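Side-chain contacts in fatty acid synthase 1, isoform A (Drosophila melanogaster, PDB 6FN6), which probably makes long-chain saturated fatty acids from acetyl-CoA and malonyl-CoA with NADPH, this chain being its dehydratase, enoylreductase and ketoreductase region: residues V727-G732 and P753-R758; F736-S741 and T766-L771; E757-N762 and L773-G778. All blocks are in the same frame, centred on the assembly; numbering follows the deposited sequence.

Contact 1 of 3, residues V727-G732 and P753-R758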
loop_
_atom_site.group_PDB
_atom_site.type_symbol
_atom_site.label_atom_id
_atom_site.label_comp_id
_atom_site.label_asym_id
_atom_site.label_seq_id
_atom_site.Cartn_x
_atom_site.Cartn_y
_atom_site.Cartn_z
ATOM N N VAL A 727 -7.566 -26.002 -13.080
ATOM C CA VAL A 727 -6.648 -26.594 -12.114
ATOM C C VAL A 727 -7.232 -26.493 -10.710
ATOM O O VAL A 727 -7.215 -27.464 -9.954
ATOM C CB VAL A 727 -5.256 -25.928 -12.182
ATOM C CG1 VAL A 727 -4.312 -26.542 -11.156
ATOM C CG2 VAL A 727 -4.669 -26.068 -13.574
ATOM N N ALA A 728 -7.746 -25.318 -10.361
ATOM C CA ALA A 728 -8.317 -25.095 -9.038
ATOM C C ALA A 728 -9.436 -26.093 -8.749
ATOM O O ALA A 728 -9.408 -26.796 -7.736
ATOM C CB ALA A 728 -8.836 -23.672 -8.917
ATOM N N LEU A 729 -10.420 -26.153 -9.641
ATOM C CA LEU A 729 -11.535 -27.077 -9.481
ATOM C C LEU A 729 -11.029 -28.515 -9.405
ATOM O O LEU A 729 -11.622 -29.356 -8.729
ATOM C CB LEU A 729 -12.535 -26.930 -10.630
ATOM C CG LEU A 729 -13.372 -25.646 -10.660
ATOM C CD1 LEU A 729 -14.271 -25.631 -11.886
ATOM C CD2 LEU A 729 -14.201 -25.480 -9.388
ATOM N N ALA A 730 -9.931 -28.790 -10.100
ATOM C CA ALA A 730 -9.344 -30.124 -10.100
ATOM C C ALA A 730 -8.767 -30.454 -8.728
ATOM O O ALA A 730 -8.838 -31.595 -8.274
ATOM C CB ALA A 730 -8.271 -30.233 -11.169
ATOM N N HIS A 731 -8.189 -29.451 -8.074
ATOM C CA HIS A 731 -7.606 -29.640 -6.751
ATOM C C HIS A 731 -8.677 -29.617 -5.656
ATOM O O HIS A 731 -8.403 -29.957 -4.503
ATOM C CB HIS A 731 -6.544 -28.573 -6.482
ATOM C CG HIS A 731 -5.201 -28.905 -7.057
ATOM N ND1 HIS A 731 -4.064 -29.002 -6.283
ATOM C CD2 HIS A 731 -4.815 -29.171 -8.327
ATOM C CE1 HIS A 731 -3.036 -29.309 -7.053
ATOM N NE2 HIS A 731 -3.464 -29.417 -8.297
ATOM N N GLY A 732 -9.889 -29.207 -6.020
ATOM C CA GLY A 732 -11.027 -29.288 -5.121
ATOM C C GLY A 732 -11.366 -28.013 -4.374
ATOM O O GLY A 732 -12.078 -28.050 -3.371
ATOM N N PRO A 753 -17.106 -28.072 -14.394
ATOM C CA PRO A 753 -17.681 -28.955 -13.367
ATOM C C PRO A 753 -18.021 -28.261 -12.040
ATOM O O PRO A 753 -17.114 -27.937 -11.273
ATOM C CB PRO A 753 -16.584 -30.004 -13.152
ATOM C CG PRO A 753 -15.341 -29.341 -13.524
ATOM C CD PRO A 753 -15.679 -28.383 -14.613
ATOM N N LYS A 754 -19.307 -28.055 -11.773
ATOM C CA LYS A 754 -19.757 -27.450 -10.521
ATOM C C LYS A 754 -19.236 -26.025 -10.352
ATOM O O LYS A 754 -18.631 -25.697 -9.332
ATOM C CB LYS A 754 -19.287 -28.283 -9.319
ATOM C CG LYS A 754 -19.930 -27.887 -7.988
ATOM C CD LYS A 754 -19.799 -28.974 -6.925
ATOM C CE LYS A 754 -18.341 -29.162 -6.504
ATOM N NZ LYS A 754 -18.177 -30.140 -5.388
ATOM N N LEU A 755 -19.454 -25.184 -11.356
ATOM C CA LEU A 755 -19.306 -23.744 -11.180
ATOM C C LEU A 755 -20.652 -23.101 -10.851
ATOM O O LEU A 755 -21.585 -23.166 -11.649
ATOM C CB LEU A 755 -18.695 -23.111 -12.428
ATOM C CG LEU A 755 -17.877 -21.833 -12.220
ATOM C CD1 LEU A 755 -16.737 -22.039 -11.222
ATOM C CD2 LEU A 755 -17.330 -21.332 -13.550
ATOM N N GLN A 756 -20.756 -22.493 -9.675
ATOM C CA GLN A 756 -22.024 -21.929 -9.224
ATOM C C GLN A 756 -22.268 -20.535 -9.804
ATOM O O GLN A 756 -21.382 -19.684 -9.766
ATOM C CB GLN A 756 -22.058 -21.865 -7.695
ATOM C CG GLN A 756 -21.822 -23.201 -7.005
ATOM C CD GLN A 756 -22.960 -24.177 -7.226
ATOM O OE1 GLN A 756 -24.124 -23.784 -7.297
ATOM N NE2 GLN A 756 -22.627 -25.458 -7.340
ATOM N N GLU A 757 -23.465 -20.304 -10.339
ATOM C CA GLU A 757 -23.834 -18.983 -10.849
ATOM C C GLU A 757 -23.675 -17.937 -9.748
ATOM O O GLU A 757 -23.308 -16.790 -10.010
ATOM C CB GLU A 757 -25.275 -18.971 -11.366
ATOM C CG GLU A 757 -25.525 -19.871 -12.559
ATOM C CD GLU A 757 -26.990 -19.922 -12.947
ATOM O OE1 GLU A 757 -27.795 -19.193 -12.328
ATOM O OE2 GLU A 757 -27.340 -20.709 -13.852
ATOM N N ARG A 758 -23.958 -18.351 -8.516
ATOM C CA ARG A 758 -23.787 -17.504 -7.338
ATOM C C ARG A 758 -22.361 -16.981 -7.222
ATOM O O ARG A 758 -22.118 -15.944 -6.603
ATOM C CB ARG A 758 -24.150 -18.287 -6.073
ATOM C CG ARG A 758 -25.618 -18.665 -5.961
ATOM C CD ARG A 758 -25.867 -19.554 -4.750
ATOM N NE ARG A 758 -25.511 -18.911 -3.486
ATOM C CZ ARG A 758 -26.317 -18.115 -2.789
ATOM N NH1 ARG A 758 -27.541 -17.846 -3.223
ATOM N NH2 ARG A 758 -25.895 -17.586 -1.649
#

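Contact 2 of 3, residues F736-S741 and T766-L771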
loop_
_atom_site.group_PDB
_atom_site.type_symbol
_atom_site.label_atom_id
_atom_site.label_comp_id
_atom_site.label_asym_id
_atom_site.label_seq_id
_atom_site.Cartn_x
_atom_site.Cartn_y
_atom_site.Cartn_z
ATOM N N PHE A 736 -14.555 -18.717 -6.985
ATOM C CA PHE A 736 -15.296 -17.517 -7.352
ATOM C C PHE A 736 -14.620 -16.905 -8.581
ATOM O O PHE A 736 -13.398 -16.972 -8.715
ATOM C CB PHE A 736 -15.330 -16.517 -6.195
ATOM C CG PHE A 736 -16.112 -16.995 -5.004
ATOM C CD1 PHE A 736 -17.469 -16.732 -4.899
ATOM C CD2 PHE A 736 -15.493 -17.708 -3.989
ATOM C CE1 PHE A 736 -18.195 -17.174 -3.803
ATOM C CE2 PHE A 736 -16.214 -18.152 -2.892
ATOM C CZ PHE A 736 -17.565 -17.885 -2.800
ATOM N N THR A 737 -15.405 -16.335 -9.490
ATOM C CA THR A 737 -14.831 -15.698 -10.672
ATOM C C THR A 737 -15.595 -14.456 -11.102
ATOM O O THR A 737 -16.649 -14.134 -10.556
ATOM C CB THR A 737 -14.782 -16.661 -11.881
ATOM O OG1 THR A 737 -16.110 -17.080 -12.222
ATOM C CG2 THR A 737 -13.934 -17.870 -11.565
ATOM N N THR A 738 -15.035 -13.765 -12.090
ATOM C CA THR A 738 -15.675 -12.605 -12.689
ATOM C C THR A 738 -15.560 -12.686 -14.210
ATOM O O THR A 738 -14.663 -13.346 -14.739
ATOM C CB THR A 738 -15.052 -11.296 -12.177
ATOM O OG1 THR A 738 -13.626 -11.358 -12.296
ATOM C CG2 THR A 738 -15.428 -11.069 -10.719
ATOM N N VAL A 739 -16.471 -12.016 -14.910
ATOM C CA VAL A 739 -16.507 -12.053 -16.369
ATOM C C VAL A 739 -16.820 -10.675 -16.937
ATOM O O VAL A 739 -17.436 -9.842 -16.272
ATOM C CB VAL A 739 -17.533 -13.081 -16.877
ATOM C CG1 VAL A 739 -17.085 -14.493 -16.542
ATOM C CG2 VAL A 739 -18.916 -12.792 -16.296
ATOM N N GLY A 740 -16.376 -10.441 -18.169
ATOM C CA GLY A 740 -16.559 -9.157 -18.820
ATOM C C GLY A 740 -17.911 -8.941 -19.478
ATOM O O GLY A 740 -18.277 -7.803 -19.768
ATOM N N SER A 741 -18.668 -10.011 -19.699
ATOM C CA SER A 741 -19.943 -9.881 -20.400
ATOM C C SER A 741 -20.864 -11.089 -20.238
ATOM O O SER A 741 -20.499 -12.097 -19.630
ATOM C CB SER A 741 -19.694 -9.647 -21.890
ATOM O OG SER A 741 -19.071 -10.773 -22.483
ATOM N N THR A 766 -16.695 -3.063 -9.354
ATOM C CA THR A 766 -16.259 -3.578 -8.058
ATOM C C THR A 766 -17.335 -4.412 -7.358
ATOM O O THR A 766 -17.156 -4.819 -6.209
ATOM C CB THR A 766 -15.846 -2.430 -7.117
ATOM O OG1 THR A 766 -16.907 -1.469 -7.032
ATOM C CG2 THR A 766 -14.590 -1.757 -7.618
ATOM N N SER A 767 -18.452 -4.650 -8.041
ATOM C CA SER A 767 -19.592 -5.339 -7.436
ATOM C C SER A 767 -19.209 -6.698 -6.858
ATOM O O SER A 767 -19.825 -7.159 -5.895
ATOM C CB SER A 767 -20.714 -5.517 -8.461
ATOM O OG SER A 767 -20.389 -6.521 -9.406
ATOM N N PHE A 768 -18.188 -7.328 -7.428
ATOM C CA PHE A 768 -17.802 -8.673 -7.013
ATOM C C PHE A 768 -17.379 -8.718 -5.546
ATOM O O PHE A 768 -17.424 -9.774 -4.914
ATOM C CB PHE A 768 -16.677 -9.209 -7.902
ATOM C CG PHE A 768 -15.391 -8.442 -7.791
ATOM C CD1 PHE A 768 -14.492 -8.707 -6.770
ATOM C CD2 PHE A 768 -15.075 -7.463 -8.717
ATOM C CE1 PHE A 768 -13.308 -8.002 -6.671
ATOM C CE2 PHE A 768 -13.891 -6.757 -8.626
ATOM C CZ PHE A 768 -13.006 -7.026 -7.604
ATOM N N GLU A 769 -16.970 -7.575 -5.004
ATOM C CA GLU A 769 -16.593 -7.499 -3.598
ATOM C C GLU A 769 -17.775 -7.866 -2.704
ATOM O O GLU A 769 -17.651 -8.704 -1.810
ATOM C CB GLU A 769 -16.079 -6.099 -3.255
ATOM C CG GLU A 769 -15.614 -5.942 -1.817
ATOM C CD GLU A 769 -15.204 -4.520 -1.493
ATOM O OE1 GLU A 769 -14.888 -3.763 -2.436
ATOM O OE2 GLU A 769 -15.208 -4.155 -0.299
ATOM N N GLN A 770 -18.920 -7.237 -2.951
ATOM C CA GLN A 770 -20.120 -7.505 -2.168
ATOM C C GLN A 770 -20.536 -8.958 -2.345
ATOM O O GLN A 770 -20.906 -9.626 -1.382
ATOM C CB GLN A 770 -21.266 -6.575 -2.577
ATOM C CG GLN A 770 -21.107 -5.133 -2.114
ATOM C CD GLN A 770 -19.986 -4.411 -2.829
ATOM O OE1 GLN A 770 -19.877 -4.468 -4.054
ATOM N NE2 GLN A 770 -19.142 -3.725 -2.067
ATOM N N LEU A 771 -20.461 -9.443 -3.580
ATOM C CA LEU A 771 -20.869 -10.806 -3.899
ATOM C C LEU A 771 -20.070 -11.829 -3.105
ATOM O O LEU A 771 -20.637 -12.746 -2.509
ATOM C CB LEU A 771 -20.703 -11.067 -5.398
ATOM C CG LEU A 771 -21.091 -12.452 -5.930
ATOM C CD1 LEU A 771 -21.571 -12.344 -7.369
ATOM C CD2 LEU A 771 -19.937 -13.450 -5.842
#

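Contact 3 of 3, residues E757-N762 and L773-G778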
loop_
_atom_site.group_PDB
_atom_site.type_symbol
_atom_site.label_atom_id
_atom_site.label_comp_id
_atom_site.label_asym_id
_atom_site.label_seq_id
_atom_site.Cartn_x
_atom_site.Cartn_y
_atom_site.Cartn_z
ATOM N N GLU A 757 -23.465 -20.304 -10.339
ATOM C CA GLU A 757 -23.834 -18.983 -10.849
ATOM C C GLU A 757 -23.675 -17.937 -9.748
ATOM O O GLU A 757 -23.308 -16.790 -10.010
ATOM C CB GLU A 757 -25.275 -18.971 -11.366
ATOM C CG GLU A 757 -25.525 -19.871 -12.559
ATOM C CD GLU A 757 -26.990 -19.922 -12.947
ATOM O OE1 GLU A 757 -27.795 -19.193 -12.328
ATOM O OE2 GLU A 757 -27.340 -20.709 -13.852
ATOM N N ARG A 758 -23.958 -18.351 -8.516
ATOM C CA ARG A 758 -23.787 -17.504 -7.338
ATOM C C ARG A 758 -22.361 -16.981 -7.222
ATOM O O ARG A 758 -22.118 -15.944 -6.603
ATOM C CB ARG A 758 -24.150 -18.287 -6.073
ATOM C CG ARG A 758 -25.618 -18.665 -5.961
ATOM C CD ARG A 758 -25.867 -19.554 -4.750
ATOM N NE ARG A 758 -25.511 -18.911 -3.486
ATOM C CZ ARG A 758 -26.317 -18.115 -2.789
ATOM N NH1 ARG A 758 -27.541 -17.846 -3.223
ATOM N NH2 ARG A 758 -25.895 -17.586 -1.649
ATOM N N ASN A 759 -21.420 -17.710 -7.813
ATOM C CA ASN A 759 -20.002 -17.416 -7.658
ATOM C C ASN A 759 -19.395 -16.661 -8.843
ATOM O O ASN A 759 -18.178 -16.504 -8.908
ATOM C CB ASN A 759 -19.237 -18.722 -7.430
ATOM C CG ASN A 759 -19.488 -19.310 -6.052
ATOM O OD1 ASN A 759 -20.346 -18.833 -5.310
ATOM N ND2 ASN A 759 -18.750 -20.359 -5.710
ATOM N N ILE A 760 -20.228 -16.198 -9.773
ATOM C CA ILE A 760 -19.732 -15.432 -10.918
ATOM C C ILE A 760 -20.114 -13.963 -10.789
ATOM O O ILE A 760 -21.281 -13.599 -10.927
ATOM C CB ILE A 760 -20.258 -16.005 -12.249
ATOM C CG1 ILE A 760 -19.880 -17.484 -12.375
ATOM C CG2 ILE A 760 -19.713 -15.195 -13.428
ATOM C CD1 ILE A 760 -20.377 -18.151 -13.649
ATOM N N GLY A 761 -19.115 -13.119 -10.565
ATOM C CA GLY A 761 -19.337 -11.691 -10.444
ATOM C C GLY A 761 -19.027 -10.957 -11.734
ATOM O O GLY A 761 -18.787 -11.577 -12.770
ATOM N N ASN A 762 -19.021 -9.632 -11.668
ATOM C CA ASN A 762 -18.769 -8.815 -12.845
ATOM C C ASN A 762 -17.404 -8.148 -12.726
ATOM O O ASN A 762 -17.083 -7.548 -11.701
ATOM C CB ASN A 762 -19.875 -7.770 -13.015
ATOM C CG ASN A 762 -19.653 -6.873 -14.214
ATOM O OD1 ASN A 762 -18.826 -7.163 -15.080
ATOM N ND2 ASN A 762 -20.406 -5.780 -14.279
ATOM N N LEU A 773 -18.087 -11.377 -0.383
ATOM C CA LEU A 773 -18.262 -11.215 1.053
ATOM C C LEU A 773 -19.614 -11.785 1.482
ATOM O O LEU A 773 -19.740 -12.349 2.569
ATOM C CB LEU A 773 -18.149 -9.741 1.447
ATOM C CG LEU A 773 -16.769 -9.096 1.274
ATOM C CD1 LEU A 773 -16.817 -7.620 1.635
ATOM C CD2 LEU A 773 -15.711 -9.804 2.110
ATOM N N ARG A 774 -20.622 -11.633 0.626
ATOM C CA ARG A 774 -21.952 -12.172 0.907
ATOM C C ARG A 774 -21.953 -13.695 0.926
ATOM O O ARG A 774 -22.543 -14.317 1.812
ATOM C CB ARG A 774 -22.965 -11.693 -0.132
ATOM C CG ARG A 774 -23.993 -10.707 0.388
ATOM C CD ARG A 774 -25.119 -10.536 -0.614
ATOM N NE ARG A 774 -24.680 -9.813 -1.805
ATOM C CZ ARG A 774 -24.776 -8.496 -1.969
ATOM N NH1 ARG A 774 -25.300 -7.731 -1.018
ATOM N NH2 ARG A 774 -24.347 -7.942 -3.094
ATOM N N GLU A 775 -21.291 -14.286 -0.062
ATOM C CA GLU A 775 -21.284 -15.733 -0.230
ATOM C C GLU A 775 -20.346 -16.396 0.770
ATOM O O GLU A 775 -20.475 -17.584 1.062
ATOM C CB GLU A 775 -20.880 -16.100 -1.660
ATOM C CG GLU A 775 -21.913 -15.711 -2.705
ATOM C CD GLU A 775 -23.234 -16.426 -2.508
ATOM O OE1 GLU A 775 -23.222 -17.667 -2.354
ATOM O OE2 GLU A 775 -24.285 -15.749 -2.496
ATOM N N THR A 776 -19.395 -15.622 1.281
ATOM C CA THR A 776 -18.473 -16.112 2.295
ATOM C C THR A 776 -18.874 -15.612 3.680
ATOM O O THR A 776 -18.161 -15.837 4.656
ATOM C CB THR A 776 -17.027 -15.679 1.996
ATOM O OG1 THR A 776 -16.957 -14.250 1.901
ATOM C CG2 THR A 776 -16.542 -16.300 0.695
ATOM N N LYS A 777 -20.015 -14.932 3.758
ATOM C CA LYS A 777 -20.520 -14.413 5.026
ATOM C C LYS A 777 -19.456 -13.584 5.742
ATOM O O LYS A 777 -19.305 -13.672 6.960
ATOM C CB LYS A 777 -20.993 -15.555 5.931
ATOM C CG LYS A 777 -22.345 -16.147 5.549
ATOM C CD LYS A 777 -22.787 -17.189 6.567
ATOM C CE LYS A 777 -24.282 -17.463 6.501
ATOM N NZ LYS A 777 -24.741 -18.318 7.637
ATOM N N GLY A 778 -18.717 -12.787 4.975
ATOM C CA GLY A 778 -17.718 -11.896 5.537
ATOM C C GLY A 778 -16.365 -12.550 5.753
ATOM O O GLY A 778 -15.382 -11.872 6.055
#

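Contact 1 of 3, residues V727-G732 and P753-R758
L729, in the last turn of helix 719-731, reaches out to P753, K754 and L755 of the loop that follows helix 742-751, and no hydrogen bond links the two segments. The apolar part of the contact belongs to one methyl group. CD1 of L729 lies 4.1 Å from CD of the P753 ring, with the two side chains slanting across each other, and 4.4 Å from CD1 of L755. The same methyl also meets main chain, coming to 3.7 Å from the carbonyl O of P753, while the other branch, CD2, is 4.4 Å from the O of K754. With CG anti to the carbonyl carbon (chi1 -71°), the leucine sends both branches outward from the helix to the loop. The helix ends in a Schellman motif with G732 as C-prime residue; G732 N makes a weak bond to the L729 O at 3.2 Å. The positive phi of G732, 97°, is one a residue with a CB would hardly tolerate. L729 and L755 also rest on V735, and L755 touches L748, so the contact joins the C-terminal end of helix 719-731 to the loop after helix 742-751, in the helical layer on one face of the parallel, Rossmann-type sheet of the enoylreductase.

Contact 2 of 3, residues F736-S741 and T766-L771
F768, in the first turn of helix 768-775, meets T738 of strand 734-739 through the base of its side chain. Its CB comes first, 3.6 Å from CG2 of T738. One bond further out, CG is 3.9 Å from the same methyl, and at the near rim of the ring CD2 is still within 4.1 Å of it; the methyl approaches the ring obliquely. Because chi1 of 65° puts CG between the backbone N and the carbonyl carbon, the ring turns back along the start of its helix, where the carbonyl O of T766 stands 4.2 Å above its plane, offset toward the rim. Farther out the phenyl group packs edge-to-face with H714 and touches S796 of helix 791-797. H714 serves the threonine as well: its ND1 is hydrogen-bonded to T738 OG1, which leaves the methyl branch to face the phenylalanine. A second, separate apolar touch lies one helical turn on, where CD1 of F736 is 4.2 Å from CD2 of L771. F736 and T738 thus turn one face of strand 734-739 to helix 768-775, while T737 and V739 pack against helix 742-751 on the other, as expected of a Rossmann-type parallel sheet with helices on both sides.

Contact 3 of 3, residues E757-N762 and L773-G778
R758 and E775 form a salt bridge, with NH2 of the arginine 2.6 Å from OE2 of the glutamate. As part of the same bridge a weak hydrogen bond runs from R758 NE to OE1 of E775 at 2.8 Å, bent to 128° at the hydrogen. Both carboxylate oxygens are thus engaged, though not as a coplanar fork: OE2 lies over one face of the guanidinium, and the two planes are 68° apart. Bends in both chains permit this, the arginine turning at chi3 and the glutamate at chi2 (-62°), and the side chains cross at about a right angle. Replacing E775 by an alanine would probably leave the R758 guanidinium without this acidic mate and set it free to turn. Beneath the charged ends carbon meets oxygen: R758 CB lies 3.9 Å from OE1 of E775, and CG of E775 is equally far from the carbonyl O of R758. E775 also packs on F736. At the inner margin OD1 of N759 is 4.3 Å from OE1 of E775, while its ND2 is held by the carbonyl O of V735. Helix 768-775 stops just beyond the bridge in a Schellman motif at K777, with G778 N bonded to L773 O. The bridge therefore ties the last turn of that helix to the 3-10 turn leading into strand 760-762, which runs parallel beside strand 734-739 at the sheet edge.

Contact 2 is the buried one, contact 1 lies at the surface, and contact 3 is partly buried. All three surround the same edge of the parallel sheet, and strand 734-739 divides them: helices 719-731 and 742-751, near contact 1, cover one of its faces, helix 768-775 the other. Contacts 2 and 3 both use that last helix and are joined through the sheet, where T737 probably hydrogen-bonds to N759 and G761. Contacts 1 and 3 overlap at E757 and R758, in the turn before strand 760-762, though only R758 makes a touch, and that in contact 3. Chemistry follows position: aliphatic and aromatic packing inside, a lone leucine against a loop outside, and a charged pair at the helix end.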